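Local structure of Non-reducing end beta-L-arabinofuranosidase (Bacteroides thetaiotaomicron, 5MQO) at residues E381-I386 against F456-N461; D102-M107 against G195-A200; T507-E512 against L575-P580; E406-C411 against C483-A488. The protein probably hydrolyses glycosidic bonds in plant pectin as a family GH127 glycoside hydrolase, perhaps as an aceric acidase. All coordinates share one frame; numbering follows the deposited sequence.

Contact 1: residues E381-I386 against F456-N461; sequences ETCANI and FCCPPN
Cys383 and Cys458 form a disulfide between the starts of two helices, 382-399 and 458-466, in the (alpha/alpha)6 barrel of the catalytic domain. The two SG atoms lie 2.1 Å apart. The bridge torsion of 140° is unusual, well away from the common value near 90°. In characterised GH127 relatives a glutamate and three cysteines gather round a zinc ion. Glu381, Cys383, Cys457 and Cys458 are consistent with such a set, but here two of the sulfurs are bonded to each other. Asn461 packs beside the bridge. Its CG is anti to the backbone N (chi1 -176°), which sends the amide towards helix 382-399. CB rests 4.0 Å from Cys383 SG. CG lies 4.1 Å from Ile386 CD1. OD1 faces the same isoleucine and takes a weak hydrogen bond from Arg464. ND2 is hydrogen-bonded to Tyr302 OH, so both ends of the buried amide have partners. Ile386 comes from the opposite direction and sets CD1 3.9 Å from Asn461 O. Thr382 CB lies 3.9 Å from Cys458 SG, and Thr382 OG1 bonds to Asn431 ND2. Asn461 ND2 itself approaches Cys383 SG to 3.5 Å.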
loop_
_atom_site.group_PDB
_atom_site.type_symbol
_atom_site.label_atom_id
_atom_site.label_comp_id
_atom_site.label_asym_id
_atom_site.label_seq_id
_atom_site.Cartn_x
_atom_site.Cartn_y
_atom_site.Cartn_z
ATOM N N GLU A 381 4.439 8.845 6.464
ATOM C CA GLU A 381 5.342 8.760 5.338
ATOM C C GLU A 381 4.811 7.740 4.310
ATOM O O GLU A 381 4.488 6.607 4.668
ATOM C CB GLU A 381 6.702 8.361 5.900
ATOM C CG GLU A 381 7.705 7.892 4.897
ATOM C CD GLU A 381 9.105 7.982 5.427
ATOM O OE1 GLU A 381 9.310 7.793 6.674
ATOM O OE2 GLU A 381 9.974 8.239 4.559
ATOM N N THR A 382 4.706 8.143 3.043
ATOM C CA THR A 382 4.027 7.318 2.035
ATOM C C THR A 382 4.569 5.882 1.943
ATOM O O THR A 382 3.803 4.945 1.740
ATOM C CB THR A 382 4.047 7.979 0.645
ATOM O OG1 THR A 382 3.560 9.327 0.754
ATOM C CG2 THR A 382 3.187 7.201 -0.350
ATOM N N CYS A 383 5.879 5.738 2.128
ATOM C CA CYS A 383 6.556 4.456 2.022
ATOM C C CYS A 383 6.219 3.542 3.187
ATOM O O CYS A 383 6.286 2.332 3.044
ATOM C CB CYS A 383 8.083 4.644 1.936
ATOM S SG CYS A 383 8.686 5.383 0.385
ATOM N N ALA A 384 5.889 4.111 4.339
ATOM C CA ALA A 384 5.480 3.314 5.511
ATOM C C ALA A 384 4.146 2.662 5.210
ATOM O O ALA A 384 3.874 1.527 5.654
ATOM C CB ALA A 384 5.354 4.187 6.770
ATOM N N ASN A 385 3.324 3.397 4.458
ATOM C CA ASN A 385 1.972 2.972 4.138
ATOM C C ASN A 385 2.059 1.873 3.046
ATOM O O ASN A 385 1.362 0.884 3.097
ATOM C CB ASN A 385 1.150 4.174 3.707
ATOM C CG ASN A 385 1.330 5.388 4.631
ATOM O OD1 ASN A 385 1.816 5.265 5.751
ATOM N ND2 ASN A 385 0.957 6.574 4.145
ATOM N N ILE A 386 2.988 2.040 2.111
ATOM C CA ILE A 386 3.339 1.011 1.125
ATOM C C ILE A 386 3.891 -0.216 1.833
ATOM O O ILE A 386 3.705 -1.334 1.376
ATOM C CB ILE A 386 4.395 1.533 0.105
ATOM C CG1 ILE A 386 3.785 2.645 -0.755
ATOM C CG2 ILE A 386 4.963 0.399 -0.771
ATOM C CD1 ILE A 386 4.763 3.367 -1.655
ATOM N N PHE A 456 13.654 13.551 -1.568
ATOM C CA PHE A 456 12.989 12.380 -0.984
ATOM C C PHE A 456 13.351 11.144 -1.833
ATOM O O PHE A 456 13.438 11.231 -3.064
ATOM C CB PHE A 456 11.450 12.553 -0.896
ATOM C CG PHE A 456 10.959 13.990 -0.944
ATOM C CD1 PHE A 456 11.535 14.984 -0.143
ATOM C CD2 PHE A 456 9.891 14.348 -1.791
ATOM C CE1 PHE A 456 11.074 16.298 -0.199
ATOM C CE2 PHE A 456 9.425 15.661 -1.840
ATOM C CZ PHE A 456 10.021 16.637 -1.047
ATOM N N CYS A 457 13.575 10.001 -1.179
ATOM C CA CYS A 457 13.744 8.714 -1.887
ATOM C C CYS A 457 12.408 7.967 -2.052
ATOM O O CYS A 457 12.364 6.904 -2.676
ATOM C CB CYS A 457 14.766 7.822 -1.162
ATOM S SG CYS A 457 14.182 7.040 0.368
ATOM N N CYS A 458 11.331 8.527 -1.498
ATOM C CA CYS A 458 10.017 7.889 -1.503
ATOM C C CYS A 458 9.204 7.976 -2.840
ATOM O O CYS A 458 8.577 6.972 -3.218
ATOM C CB CYS A 458 9.192 8.401 -0.301
ATOM S SG CYS A 458 7.888 7.298 0.333
ATOM N N PRO A 459 9.210 9.140 -3.564
ATOM C CA PRO A 459 8.379 9.241 -4.783
ATOM C C PRO A 459 8.641 8.149 -5.837
ATOM O O PRO A 459 7.682 7.608 -6.385
ATOM C CB PRO A 459 8.666 10.658 -5.321
ATOM C CG PRO A 459 9.163 11.406 -4.152
ATOM C CD PRO A 459 9.907 10.408 -3.308
ATOM N N PRO A 460 9.912 7.795 -6.083
ATOM C CA PRO A 460 10.144 6.637 -6.936
ATOM C C PRO A 460 9.457 5.351 -6.463
ATOM O O PRO A 460 8.871 4.633 -7.268
ATOM C CB PRO A 460 11.661 6.495 -6.904
ATOM C CG PRO A 460 12.145 7.891 -6.719
ATOM C CD PRO A 460 11.171 8.487 -5.759
ATOM N N ASN A 461 9.508 5.087 -5.167
ATOM C CA ASN A 461 8.823 3.932 -4.618
ATOM C C ASN A 461 7.309 4.125 -4.772
ATOM O O ASN A 461 6.580 3.174 -5.126
ATOM C CB ASN A 461 9.259 3.679 -3.150
ATOM C CG ASN A 461 8.648 2.412 -2.552
ATOM O OD1 ASN A 461 8.119 1.569 -3.263
ATOM N ND2 ASN A 461 8.696 2.289 -1.234
#

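Contact 2: residues D102-M107 against G195-A200; sequences DMYKWM and GHLMMA
Lys105 lies against the imidazole of His196, and its NZ is held by a hydrogen bond to Cys457 O. The contact joins helices 102-117 and 192-208 of the helical barrel in the catalytic domain. Their short segments run nearly parallel, 13° apart, with axes 8.5 Å from each other. No hydrogen bond crosses between them, so packing holds the pair. Tyr104 carries most of it. Its ring lies flat against Leu197, whose CB stands 4.2 Å from the ring centroid in a CH-pi contact almost exactly on the normal. Leu197 CD1 sits over the same face, above Tyr104 CE1 at 3.5 Å. Tyr104 CB packs on His196 O at 3.8 Å. Ala200 is small enough to let the backbones close in, and its CB meets Tyr104 O at 3.4 Å. Phe129 and Ile143 also touch the tyrosine. Replacing Tyr104 with alanine would probably open a gap between the helices and leave Leu197 without the ring face it packs on. Lys105 makes the second CH-pi contact. The bend at chi3 (-79°) brings its chain across the imidazole. Lys105 CE sits 4.2 Å from the His196 ring centroid, 18° off the normal.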
loop_
_atom_site.group_PDB
_atom_site.type_symbol
_atom_site.label_atom_id
_atom_site.label_comp_id
_atom_site.label_asym_id
_atom_site.label_seq_id
_atom_site.Cartn_x
_atom_site.Cartn_y
_atom_site.Cartn_z
ATOM N N ASP A 102 17.224 5.285 -6.684
ATOM C CA ASP A 102 15.949 5.816 -7.177
ATOM C C ASP A 102 15.660 5.328 -8.593
ATOM O O ASP A 102 14.558 4.887 -8.879
ATOM C CB ASP A 102 15.974 7.360 -7.153
ATOM C CG ASP A 102 15.790 7.936 -5.750
ATOM O OD1 ASP A 102 15.663 7.148 -4.772
ATOM O OD2 ASP A 102 15.732 9.192 -5.639
ATOM N N MET A 103 16.675 5.403 -9.449
ATOM C CA MET A 103 16.581 5.010 -10.849
ATOM C C MET A 103 16.232 3.559 -11.079
ATOM O O MET A 103 15.581 3.242 -12.063
ATOM C CB MET A 103 17.905 5.261 -11.548
ATOM C CG MET A 103 18.242 6.731 -11.699
ATOM S SD MET A 103 19.365 7.039 -13.078
ATOM C CE MET A 103 20.698 5.878 -12.702
ATOM N N TYR A 104 16.716 2.686 -10.202
ATOM C CA TYR A 104 16.381 1.261 -10.254
ATOM C C TYR A 104 14.926 1.029 -9.914
ATOM O O TYR A 104 14.349 0.086 -10.406
ATOM C CB TYR A 104 17.235 0.436 -9.275
ATOM C CG TYR A 104 18.728 0.481 -9.519
ATOM C CD1 TYR A 104 19.269 0.233 -10.781
ATOM C CD2 TYR A 104 19.610 0.745 -8.477
ATOM C CE1 TYR A 104 20.645 0.258 -10.993
ATOM C CE2 TYR A 104 20.986 0.777 -8.679
ATOM C CZ TYR A 104 21.502 0.528 -9.935
ATOM O OH TYR A 104 22.868 0.567 -10.119
ATOM N N LYS A 105 14.360 1.853 -9.033
ATOM C CA LYS A 105 12.919 1.798 -8.722
ATOM C C LYS A 105 12.114 2.308 -9.892
ATOM O O LYS A 105 11.159 1.679 -10.268
ATOM C CB LYS A 105 12.563 2.549 -7.418
ATOM C CG LYS A 105 12.931 1.755 -6.159
ATOM C CD LYS A 105 12.627 2.476 -4.860
ATOM C CE LYS A 105 13.689 3.516 -4.516
ATOM N NZ LYS A 105 13.483 4.151 -3.180
ATOM N N TRP A 106 12.519 3.447 -10.456
ATOM C CA TRP A 106 11.905 4.023 -11.657
ATOM C C TRP A 106 11.823 2.971 -12.760
ATOM O O TRP A 106 10.749 2.688 -13.302
ATOM C CB TRP A 106 12.715 5.246 -12.138
ATOM C CG TRP A 106 12.246 5.865 -13.467
ATOM C CD1 TRP A 106 11.234 6.764 -13.641
ATOM C CD2 TRP A 106 12.784 5.629 -14.777
ATOM N NE1 TRP A 106 11.102 7.095 -14.958
ATOM C CE2 TRP A 106 12.036 6.416 -15.686
ATOM C CE3 TRP A 106 13.816 4.819 -15.275
ATOM C CZ2 TRP A 106 12.289 6.431 -17.071
ATOM C CZ3 TRP A 106 14.073 4.832 -16.663
ATOM C CH2 TRP A 106 13.302 5.633 -17.541
ATOM N N MET A 107 12.984 2.397 -13.055
ATOM C CA MET A 107 13.177 1.402 -14.107
ATOM C C MET A 107 12.321 0.151 -13.853
ATOM O O MET A 107 11.723 -0.398 -14.770
ATOM C CB MET A 107 14.682 1.097 -14.195
ATOM C CG MET A 107 15.102 -0.250 -14.734
ATOM S SD MET A 107 15.086 -0.288 -16.514
ATOM C CE MET A 107 14.908 -2.064 -16.664
ATOM N N GLY A 195 20.495 -3.400 -3.255
ATOM C CA GLY A 195 19.226 -4.035 -2.957
ATOM C C GLY A 195 18.118 -3.705 -3.948
ATOM O O GLY A 195 17.240 -4.534 -4.222
ATOM N N HIS A 196 18.156 -2.487 -4.474
ATOM C CA HIS A 196 17.171 -2.040 -5.420
ATOM C C HIS A 196 17.459 -2.578 -6.793
ATOM O O HIS A 196 16.529 -2.842 -7.554
ATOM C CB HIS A 196 17.109 -0.528 -5.437
ATOM C CG HIS A 196 16.608 0.034 -4.156
ATOM N ND1 HIS A 196 15.332 -0.215 -3.696
ATOM C CD2 HIS A 196 17.214 0.786 -3.210
ATOM C CE1 HIS A 196 15.168 0.378 -2.528
ATOM N NE2 HIS A 196 16.295 0.992 -2.212
ATOM N N LEU A 197 18.733 -2.757 -7.120
ATOM C CA LEU A 197 19.095 -3.448 -8.350
ATOM C C LEU A 197 18.514 -4.866 -8.396
ATOM O O LEU A 197 18.086 -5.296 -9.458
ATOM C CB LEU A 197 20.614 -3.499 -8.544
ATOM C CG LEU A 197 21.120 -4.141 -9.839
ATOM C CD1 LEU A 197 20.842 -3.261 -11.042
ATOM C CD2 LEU A 197 22.599 -4.413 -9.718
ATOM N N MET A 198 18.492 -5.576 -7.270
ATOM C CA MET A 198 17.928 -6.917 -7.260
ATOM C C MET A 198 16.483 -6.913 -7.780
ATOM O O MET A 198 16.139 -7.631 -8.708
ATOM C CB MET A 198 17.960 -7.549 -5.869
ATOM C CG MET A 198 19.341 -7.808 -5.280
ATOM S SD MET A 198 19.247 -8.748 -3.722
ATOM C CE MET A 198 18.523 -7.536 -2.629
ATOM N N MET A 199 15.634 -6.090 -7.199
ATOM C CA MET A 199 14.239 -6.118 -7.581
ATOM C C MET A 199 14.028 -5.614 -9.000
ATOM O O MET A 199 13.152 -6.126 -9.704
ATOM C CB MET A 199 13.349 -5.366 -6.574
ATOM C CG MET A 199 12.703 -6.269 -5.527
ATOM S SD MET A 199 11.710 -7.596 -6.257
ATOM C CE MET A 199 10.336 -7.582 -5.100
ATOM N N ALA A 200 14.846 -4.654 -9.429
ATOM C CA ALA A 200 14.741 -4.130 -10.797
ATOM C C ALA A 200 15.023 -5.221 -11.824
ATOM O O ALA A 200 14.355 -5.317 -12.861
ATOM C CB ALA A 200 15.676 -2.943 -11.007
#

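Contact 3: residues T507-E512 against L575-P580; sequences TDYPWE and LVMDMP
Tyr509, Pro510 and Glu512 meet Met577 and Met579 where the loop between strands 500-506 and 514-521 passes the end of strand 572-577. The site belongs to the beta-rich middle domain. Thr507 starts the loop with an ST turn: its OG1 accepts from Tyr509 N at 3.1 Å, and the bond is fairly straight (164°). Asp508 O accepts from Trp511 N, and the Asp508 carboxylate forms a salt bridge with Lys634. Tyr509 has CG anti to its backbone nitrogen (chi1 -159°), which carries the ring to both methionines. Tyr509 CE1 lies 3.8 Å from Met579 CE and 4.0 Å from Met577 CE; the Met577 side chain crosses the tyrosine at about a right angle. Pro510 follows a cis peptide. Its carbonyl O comes 3.3 Å from Met579 SD, and its CG covers one face of the Trp511 indole. Glu512 CB points away, but its backbone C touches Met579 CE at 3.6 Å. An alanine in place of Met579 would probably leave the Tyr509 ring and the backbone around Pro510 and Glu512 without their shared packing partner. Strand 514-521 pairs with strand 572-577 beside this loop, and strands 604-609 and 640-651 lie against Trp511.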
loop_
_atom_site.group_PDB
_atom_site.type_symbol
_atom_site.label_atom_id
_atom_site.label_comp_id
_atom_site.label_asym_id
_atom_site.label_seq_id
_atom_site.Cartn_x
_atom_site.Cartn_y
_atom_site.Cartn_z
ATOM N N THR A 507 -16.824 -3.284 -13.992
ATOM C CA THR A 507 -17.359 -2.622 -12.784
ATOM C C THR A 507 -16.939 -1.157 -12.718
ATOM O O THR A 507 -15.893 -0.813 -13.273
ATOM C CB THR A 507 -16.869 -3.298 -11.502
ATOM O OG1 THR A 507 -17.392 -2.581 -10.387
ATOM C CG2 THR A 507 -15.305 -3.356 -11.436
ATOM N N ASP A 508 -17.719 -0.306 -12.042
ATOM C CA ASP A 508 -17.322 1.111 -11.892
ATOM C C ASP A 508 -16.717 1.361 -10.506
ATOM O O ASP A 508 -16.522 2.502 -10.102
ATOM C CB ASP A 508 -18.478 2.091 -12.214
ATOM C CG ASP A 508 -17.989 3.571 -12.470
ATOM O OD1 ASP A 508 -16.865 3.785 -12.992
ATOM O OD2 ASP A 508 -18.743 4.537 -12.149
ATOM N N TYR A 509 -16.410 0.269 -9.798
ATOM C CA TYR A 509 -15.677 0.262 -8.512
ATOM C C TYR A 509 -14.435 1.151 -8.631
ATOM O O TYR A 509 -13.829 1.202 -9.707
ATOM C CB TYR A 509 -15.250 -1.183 -8.176
ATOM C CG TYR A 509 -14.930 -1.499 -6.722
ATOM C CD1 TYR A 509 -15.918 -1.940 -5.835
ATOM C CD2 TYR A 509 -13.642 -1.403 -6.244
ATOM C CE1 TYR A 509 -15.613 -2.250 -4.513
ATOM C CE2 TYR A 509 -13.346 -1.709 -4.927
ATOM C CZ TYR A 509 -14.322 -2.128 -4.061
ATOM O OH TYR A 509 -13.973 -2.415 -2.755
ATOM N N PRO A 510 -14.074 1.897 -7.588
ATOM C CA PRO A 510 -14.744 1.955 -6.291
ATOM C C PRO A 510 -16.035 2.804 -6.212
ATOM O O PRO A 510 -16.634 2.886 -5.132
ATOM C CB PRO A 510 -13.670 2.594 -5.416
ATOM C CG PRO A 510 -13.036 3.582 -6.339
ATOM C CD PRO A 510 -13.056 2.949 -7.715
ATOM N N TRP A 511 -16.467 3.408 -7.324
ATOM C CA TRP A 511 -17.583 4.337 -7.288
ATOM C C TRP A 511 -18.900 3.626 -7.058
ATOM O O TRP A 511 -19.796 4.218 -6.493
ATOM C CB TRP A 511 -17.630 5.199 -8.537
ATOM C CG TRP A 511 -16.328 5.866 -8.849
ATOM C CD1 TRP A 511 -15.660 5.819 -10.026
ATOM C CD2 TRP A 511 -15.522 6.652 -7.968
ATOM N NE1 TRP A 511 -14.483 6.521 -9.945
ATOM C CE2 TRP A 511 -14.378 7.046 -8.689
ATOM C CE3 TRP A 511 -15.652 7.065 -6.634
ATOM C CZ2 TRP A 511 -13.377 7.837 -8.132
ATOM C CZ3 TRP A 511 -14.657 7.850 -6.079
ATOM C CH2 TRP A 511 -13.536 8.238 -6.830
ATOM N N GLU A 512 -19.009 2.367 -7.487
ATOM C CA GLU A 512 -20.206 1.527 -7.293
ATOM C C GLU A 512 -19.771 0.117 -6.979
ATOM O O GLU A 512 -18.653 -0.279 -7.308
ATOM C CB GLU A 512 -21.075 1.497 -8.551
ATOM C CG GLU A 512 -21.469 2.878 -9.067
ATOM C CD GLU A 512 -22.420 2.835 -10.257
ATOM O OE1 GLU A 512 -21.980 2.564 -11.407
ATOM O OE2 GLU A 512 -23.620 3.112 -10.034
ATOM N N LEU A 575 -21.222 -10.025 -8.780
ATOM C CA LEU A 575 -21.258 -9.659 -7.374
ATOM C C LEU A 575 -21.960 -8.338 -7.277
ATOM O O LEU A 575 -21.585 -7.409 -7.991
ATOM C CB LEU A 575 -19.835 -9.514 -6.872
ATOM C CG LEU A 575 -19.649 -9.136 -5.406
ATOM C CD1 LEU A 575 -20.232 -10.185 -4.467
ATOM C CD2 LEU A 575 -18.175 -8.923 -5.114
ATOM N N VAL A 576 -22.993 -8.257 -6.438
ATOM C CA VAL A 576 -23.597 -6.966 -6.078
ATOM C C VAL A 576 -23.339 -6.702 -4.604
ATOM O O VAL A 576 -23.904 -7.374 -3.762
ATOM C CB VAL A 576 -25.127 -6.928 -6.332
ATOM C CG1 VAL A 576 -25.717 -5.554 -5.990
ATOM C CG2 VAL A 576 -25.440 -7.289 -7.769
ATOM N N MET A 577 -22.467 -5.742 -4.311
ATOM C CA MET A 577 -22.171 -5.304 -2.929
ATOM C C MET A 577 -22.960 -4.047 -2.673
ATOM O O MET A 577 -22.928 -3.150 -3.490
ATOM C CB MET A 577 -20.669 -4.991 -2.740
ATOM C CG MET A 577 -19.744 -6.211 -2.810
ATOM S SD MET A 577 -17.973 -5.902 -3.135
ATOM C CE MET A 577 -18.009 -5.472 -4.864
ATOM N N ASP A 578 -23.699 -3.988 -1.575
ATOM C CA ASP A 578 -24.280 -2.720 -1.151
ATOM C C ASP A 578 -23.148 -1.828 -0.735
ATOM O O ASP A 578 -22.250 -2.258 -0.026
ATOM C CB ASP A 578 -25.205 -2.876 0.044
ATOM C CG ASP A 578 -26.588 -3.337 -0.343
ATOM O OD1 ASP A 578 -26.816 -3.761 -1.518
ATOM O OD2 ASP A 578 -27.451 -3.273 0.565
ATOM N N MET A 579 -23.208 -0.582 -1.161
ATOM C CA MET A 579 -22.157 0.361 -0.893
ATOM C C MET A 579 -22.753 1.655 -0.360
ATOM O O MET A 579 -22.656 2.706 -0.973
ATOM C CB MET A 579 -21.353 0.574 -2.166
ATOM C CG MET A 579 -20.078 1.335 -1.905
ATOM S SD MET A 579 -19.198 1.749 -3.391
ATOM C CE MET A 579 -18.397 0.194 -3.699
ATOM N N PRO A 580 -23.378 1.591 0.804
ATOM C CA PRO A 580 -23.923 2.820 1.405
ATOM C C PRO A 580 -22.846 3.721 1.992
ATOM O O PRO A 580 -21.682 3.342 2.034
ATOM C CB PRO A 580 -24.773 2.288 2.546
ATOM C CG PRO A 580 -24.014 1.073 3.005
ATOM C CD PRO A 580 -23.470 0.443 1.725
#

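Contact 4: residues E406-C411 against C483-A488; sequences ELVETC and CNLYGA
Leu485 packs its CD2 methyl against the side chain of Glu409. This joins helix 402-416 of the catalytic domain to the loop between strands 480-483 and 489-494 of the middle domain. The apolar part is small. Leu485 CD2 lies 3.8 Å from Glu409 CB and 4.0 Å from Glu409 CG. The two side chains slide past each other in opposite directions. Val408 CG1 adds a loose contact with Leu485 CD2 at 4.5 Å. Glu409 has CG anti to the backbone N (chi1 -163°) and stays extended beyond it, which carries the carboxylate past the leucine towards the loop.

No salt bridge or hydrogen bond runs directly between the two segments: Glu409 OE2 stays 4.3 Å from Tyr486 N. The charged groups meet instead on Arg534 of strand 529-535, which lies outside both segments and pairs its NH1 with Glu409 OE1 and its NH2 with Glu406 OE1. Arg534 NE also bonds to Asn484 O, and Arg534 O to the hydroxyl of Tyr486, whose ring has that of Tyr509 from contact 3 as an edge-to-face neighbour.

Hydrogen bonds within the helix fix its own side. Thr410 N and Thr410 OG1 both bond to Glu406 O, the hydroxyl at 2.8 Å and well above the carbonyl plane.

The chemistry implies an interface where aliphatic carbons make the touch and a shared arginine ties the helix to the loop. The guanidinium would probably keep both buried glutamates ionised.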
loop_
_atom_site.group_PDB
_atom_site.type_symbol
_atom_site.label_atom_id
_atom_site.label_comp_id
_atom_site.label_asym_id
_atom_site.label_seq_id
_atom_site.Cartn_x
_atom_site.Cartn_y
_atom_site.Cartn_z
ATOM N N GLU A 406 -8.144 -6.953 2.774
ATOM C CA GLU A 406 -8.805 -5.693 3.135
ATOM C C GLU A 406 -7.795 -4.561 3.355
ATOM O O GLU A 406 -7.950 -3.447 2.823
ATOM C CB GLU A 406 -9.633 -5.895 4.411
ATOM C CG GLU A 406 -10.551 -4.749 4.817
ATOM C CD GLU A 406 -11.577 -4.374 3.771
ATOM O OE1 GLU A 406 -12.151 -5.273 3.120
ATOM O OE2 GLU A 406 -11.818 -3.165 3.592
ATOM N N LEU A 407 -6.738 -4.873 4.095
ATOM C CA LEU A 407 -5.672 -3.914 4.386
ATOM C C LEU A 407 -4.856 -3.505 3.189
ATOM O O LEU A 407 -4.459 -2.334 3.086
ATOM C CB LEU A 407 -4.783 -4.445 5.520
ATOM C CG LEU A 407 -5.593 -4.124 6.797
ATOM C CD1 LEU A 407 -5.564 -5.234 7.790
ATOM C CD2 LEU A 407 -5.126 -2.820 7.424
ATOM N N VAL A 408 -4.604 -4.454 2.289
ATOM C CA VAL A 408 -3.974 -4.125 1.017
ATOM C C VAL A 408 -4.814 -3.061 0.310
ATOM O O VAL A 408 -4.260 -2.082 -0.169
ATOM C CB VAL A 408 -3.770 -5.384 0.123
ATOM C CG1 VAL A 408 -3.359 -5.009 -1.293
ATOM C CG2 VAL A 408 -2.701 -6.290 0.714
ATOM N N GLU A 409 -6.141 -3.235 0.267
ATOM C CA GLU A 409 -7.021 -2.283 -0.459
ATOM C C GLU A 409 -7.073 -0.917 0.235
ATOM O O GLU A 409 -6.868 0.129 -0.417
ATOM C CB GLU A 409 -8.456 -2.810 -0.630
ATOM C CG GLU A 409 -9.296 -2.083 -1.694
ATOM C CD GLU A 409 -10.690 -2.687 -1.882
ATOM O OE1 GLU A 409 -11.445 -2.719 -0.879
ATOM O OE2 GLU A 409 -11.013 -3.191 -2.995
ATOM N N THR A 410 -7.354 -0.937 1.539
ATOM C CA THR A 410 -7.398 0.284 2.354
ATOM C C THR A 410 -6.146 1.123 2.144
ATOM O O THR A 410 -6.246 2.311 1.828
ATOM C CB THR A 410 -7.512 -0.084 3.837
ATOM O OG1 THR A 410 -8.632 -0.968 3.980
ATOM C CG2 THR A 410 -7.670 1.157 4.762
ATOM N N CYS A 411 -4.986 0.480 2.242
ATOM C CA CYS A 411 -3.709 1.165 2.054
ATOM C C CYS A 411 -3.570 1.752 0.651
ATOM O O CYS A 411 -3.237 2.946 0.482
ATOM C CB CYS A 411 -2.538 0.235 2.392
ATOM S SG CYS A 411 -2.357 -0.094 4.169
ATOM N N CYS A 483 -10.645 -13.142 -6.507
ATOM C CA CYS A 483 -10.775 -11.718 -6.818
ATOM C C CYS A 483 -10.535 -10.908 -5.535
ATOM O O CYS A 483 -11.387 -10.876 -4.638
ATOM C CB CYS A 483 -12.138 -11.389 -7.436
ATOM S SG CYS A 483 -12.569 -12.433 -8.852
ATOM N N ASN A 484 -9.380 -10.248 -5.483
ATOM C CA ASN A 484 -8.969 -9.476 -4.341
ATOM C C ASN A 484 -9.205 -7.967 -4.459
ATOM O O ASN A 484 -9.782 -7.376 -3.558
ATOM C CB ASN A 484 -7.506 -9.775 -4.070
ATOM C CG ASN A 484 -7.313 -11.173 -3.542
ATOM O OD1 ASN A 484 -7.916 -11.529 -2.551
ATOM N ND2 ASN A 484 -6.487 -11.967 -4.201
ATOM N N LEU A 485 -8.755 -7.330 -5.534
ATOM C CA LEU A 485 -9.015 -5.893 -5.712
ATOM C C LEU A 485 -9.839 -5.680 -6.939
ATOM O O LEU A 485 -9.321 -5.834 -8.038
ATOM C CB LEU A 485 -7.746 -5.051 -5.846
ATOM C CG LEU A 485 -6.713 -5.011 -4.711
ATOM C CD1 LEU A 485 -5.920 -3.712 -4.802
ATOM C CD2 LEU A 485 -7.316 -5.207 -3.326
ATOM N N TYR A 486 -11.100 -5.277 -6.723
ATOM C CA TYR A 486 -12.052 -5.007 -7.788
ATOM C C TYR A 486 -11.672 -3.763 -8.587
ATOM O O TYR A 486 -11.168 -2.774 -8.048
ATOM C CB TYR A 486 -13.501 -4.908 -7.235
ATOM C CG TYR A 486 -13.933 -6.162 -6.479
ATOM C CD1 TYR A 486 -13.978 -7.400 -7.126
ATOM C CD2 TYR A 486 -14.271 -6.123 -5.131
ATOM C CE1 TYR A 486 -14.325 -8.562 -6.457
ATOM C CE2 TYR A 486 -14.624 -7.296 -4.450
ATOM C CZ TYR A 486 -14.638 -8.513 -5.122
ATOM O OH TYR A 486 -14.973 -9.694 -4.511
ATOM N N GLY A 487 -11.943 -3.827 -9.886
ATOM C CA GLY A 487 -11.603 -2.775 -10.851
ATOM C C GLY A 487 -11.673 -3.372 -12.254
ATOM O O GLY A 487 -11.387 -4.564 -12.452
ATOM N N ALA A 488 -12.062 -2.552 -13.225
ATOM C CA ALA A 488 -12.259 -3.034 -14.575
ATOM C C ALA A 488 -10.926 -3.512 -15.112
ATOM O O ALA A 488 -9.950 -2.768 -15.046
ATOM C CB ALA A 488 -12.805 -1.932 -15.446
#

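How the contacts relate
Contacts 1 and 2 adjoin within the catalytic domain, their centres 14 Å apart. Lys105 NZ bonds to Cys457 O at 3.0 Å, so the lysine of contact 2 helps fix the cysteine loop of contact 1, which probably marks the active-site region. Contact 4 touches contact 1 lightly, with Asn385 O 4.0 Å from Cys411 SG; helices 382-399 and 402-416 follow each other in the chain. Contact 4 then leads into the middle domain. There Tyr509 OH makes a weak hydrogen bond to Glu409 OE2 at 3.1 Å, joining it to contact 3. Contacts 2 and 3 lie on opposite sides of the chain's centre, about 36 Å apart between centres.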